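PDB 5B6T: glycosyl hydrolase family 62 protein from Coprinopsis cinerea, which probably hydrolyses alpha-L-arabinofuranosyl side groups from arabinoxylan, as an alpha-L-arabinofuranosidase of glycoside hydrolase family 62. Local coordinates for residues N198-D203 with L268-N273. Residues are numbered along the deposited sequence; the frame is centred on the assembly and turned at random.
Sequences NVYRID and LIRSGN
Tyr-200 OH is gripped from two directions: it accepts the backbone N-H of Leu-268, 2.9 Å from OH to N with the bond bent to 151°, and it donates to a water 2.7 Å from OH. That water donates a hydrogen bond to Leu-268 O and accepts one from Arg-270 NE, 2.9 Å from its oxygen; the water sits in the guanidinium plane, at its edge. One phenol and one water thus serve both the N-H and the carbonyl of Leu-268, while the outer nitrogens of Arg-270 turn to Val-86 O and, in a salt bridge, to Glu-267. The tyrosine ring is brought across by a CG set anti to its own carbonyl carbon (chi1 -61°). Leu-268 crosses it at a slant, CD1 lying 3.8 Å from CE2 of Tyr-200. A phenylalanine in place of Tyr-200 would probably keep this apolar touch but leave the Leu-268 N-H and the water without their shared partner. Nearer the surface, Ser-271 OG gives a short hydrogen bond to Asp-203 OD2, at 2.6 Å, reaching the oxygen from above the carboxylate plane, 37° out of it. In the five-bladed beta-propeller of this family, the contact bridges two blades, joining strand 195-202 and the residue just after it to the end of strand 266-268 and the following loop; Ile-279 of strand 278-279 packs against both Tyr-200 and Leu-268, and Trp-145 meets the tyrosine ring edge-to-face.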
loop_
_atom_site.group_PDB
_atom_site.type_symbol
_atom_site.label_atom_id
_atom_site.label_comp_id
_atom_site.label_asym_id
_atom_site.label_seq_id
_atom_site.Cartn_x
_atom_site.Cartn_y
_atom_site.Cartn_z
ATOM N N ASN A 198 5.628 -1.511 -1.298
ATOM C CA ASN A 198 5.505 -2.124 0.027
ATOM C C ASN A 198 6.880 -2.591 0.455
ATOM O O ASN A 198 7.666 -3.088 -0.364
ATOM C CB ASN A 198 4.603 -3.375 0.063
ATOM C CG ASN A 198 3.211 -3.166 -0.507
ATOM O OD1 ASN A 198 2.900 -3.722 -1.562
ATOM N ND2 ASN A 198 2.351 -2.466 0.216
ATOM N N VAL A 199 7.178 -2.409 1.732
ATOM C CA VAL A 199 8.431 -2.878 2.312
ATOM C C VAL A 199 8.144 -3.584 3.643
ATOM O O VAL A 199 7.529 -3.020 4.526
ATOM C CB VAL A 199 9.465 -1.758 2.499
ATOM C CG1 VAL A 199 10.827 -2.366 2.833
ATOM C CG2 VAL A 199 9.533 -0.917 1.248
ATOM N N TYR A 200 8.583 -4.856 3.733
ATOM C CA TYR A 200 8.300 -5.700 4.894
ATOM C C TYR A 200 9.534 -6.401 5.437
ATOM O O TYR A 200 10.447 -6.713 4.672
ATOM C CB TYR A 200 7.324 -6.784 4.517
ATOM C CG TYR A 200 5.973 -6.298 4.045
ATOM C CD1 TYR A 200 5.053 -5.780 4.937
ATOM C CD2 TYR A 200 5.622 -6.375 2.710
ATOM C CE1 TYR A 200 3.800 -5.361 4.523
ATOM C CE2 TYR A 200 4.372 -5.983 2.280
ATOM C CZ TYR A 200 3.461 -5.447 3.199
ATOM O OH TYR A 200 2.213 -5.051 2.750
ATOM N N ARG A 201 9.547 -6.630 6.751
ATOM C CA ARG A 201 10.508 -7.567 7.366
ATOM C C ARG A 201 9.991 -8.974 7.153
ATOM O O ARG A 201 8.812 -9.261 7.393
ATOM C CB ARG A 201 10.650 -7.282 8.848
ATOM C CG ARG A 201 11.452 -8.309 9.632
ATOM C CD ARG A 201 12.891 -8.408 9.154
ATOM N NE ARG A 201 13.581 -9.517 9.808
ATOM C CZ ARG A 201 14.015 -9.502 11.070
ATOM N NH1 ARG A 201 13.850 -8.431 11.839
ATOM N NH2 ARG A 201 14.620 -10.585 11.572
ATOM N N ILE A 202 10.860 -9.876 6.710
ATOM C CA ILE A 202 10.463 -11.284 6.487
ATOM C C ILE A 202 10.766 -12.049 7.766
ATOM O O ILE A 202 11.937 -12.285 8.071
ATOM C CB ILE A 202 11.188 -11.914 5.281
ATOM C CG1 ILE A 202 10.953 -11.100 4.010
ATOM C CG2 ILE A 202 10.721 -13.345 5.070
ATOM C CD1 ILE A 202 11.880 -11.449 2.848
ATOM N N ASP A 203 9.714 -12.457 8.489
ATOM C CA ASP A 203 9.909 -13.229 9.726
ATOM C C ASP A 203 10.759 -14.474 9.499
ATOM O O ASP A 203 10.640 -15.128 8.457
ATOM C CB ASP A 203 8.583 -13.678 10.328
ATOM C CG ASP A 203 7.824 -12.560 11.019
ATOM O OD1 ASP A 203 8.436 -11.518 11.349
ATOM O OD2 ASP A 203 6.624 -12.785 11.263
ATOM N N LEU A 268 0.233 -6.858 1.712
ATOM C CA LEU A 268 0.237 -8.222 2.219
ATOM C C LEU A 268 -0.398 -8.274 3.609
ATOM O O LEU A 268 -0.289 -7.337 4.418
ATOM C CB LEU A 268 1.658 -8.807 2.325
ATOM C CG LEU A 268 2.355 -9.270 1.030
ATOM C CD1 LEU A 268 3.826 -9.590 1.320
ATOM C CD2 LEU A 268 1.676 -10.505 0.440
ATOM N N ILE A 269 -1.053 -9.379 3.898
ATOM C CA ILE A 269 -1.485 -9.628 5.272
ATOM C C ILE A 269 -0.237 -9.849 6.135
ATOM O O ILE A 269 0.651 -10.660 5.787
ATOM C CB ILE A 269 -2.443 -10.832 5.359
ATOM C CG1 ILE A 269 -3.758 -10.627 4.579
ATOM C CG2 ILE A 269 -2.743 -11.172 6.798
ATOM C CD1 ILE A 269 -4.378 -9.266 4.594
ATOM N N ARG A 270 -0.138 -9.111 7.240
ATOM C CA ARG A 270 1.061 -9.100 8.068
ATOM C C ARG A 270 1.024 -10.146 9.174
ATOM O O ARG A 270 -0.016 -10.683 9.472
ATOM C CB ARG A 270 1.223 -7.710 8.696
ATOM C CG ARG A 270 1.110 -6.552 7.716
ATOM C CD ARG A 270 1.284 -5.231 8.433
ATOM N NE ARG A 270 0.747 -4.168 7.612
ATOM C CZ ARG A 270 0.393 -2.984 8.077
ATOM N NH1 ARG A 270 0.630 -2.657 9.330
ATOM N NH2 ARG A 270 -0.189 -2.127 7.260
ATOM N N SER A 271 2.178 -10.425 9.769
ATOM C CA SER A 271 2.237 -11.314 10.918
ATOM C C SER A 271 2.137 -10.547 12.222
ATOM O O SER A 271 2.025 -11.164 13.300
ATOM C CB SER A 271 3.545 -12.093 10.897
ATOM O OG SER A 271 4.632 -11.209 10.837
ATOM N N GLY A 272 2.146 -9.217 12.146
ATOM C CA GLY A 272 2.049 -8.368 13.332
ATOM C C GLY A 272 1.810 -6.940 12.894
ATOM O O GLY A 272 2.080 -6.610 11.733
ATOM N N ASN A 273 1.327 -6.103 13.817
ATOM C CA ASN A 273 0.797 -4.800 13.473
ATOM C C ASN A 273 1.674 -3.626 13.825
ATOM O O ASN A 273 1.260 -2.502 13.576
ATOM C CB ASN A 273 -0.591 -4.628 14.104
ATOM C CG ASN A 273 -1.569 -5.660 13.574
ATOM O OD1 ASN A 273 -1.410 -6.109 12.443
ATOM N ND2 ASN A 273 -2.546 -6.065 14.386
HETATM O O HOH W 1 0.475 -4.852 4.795
#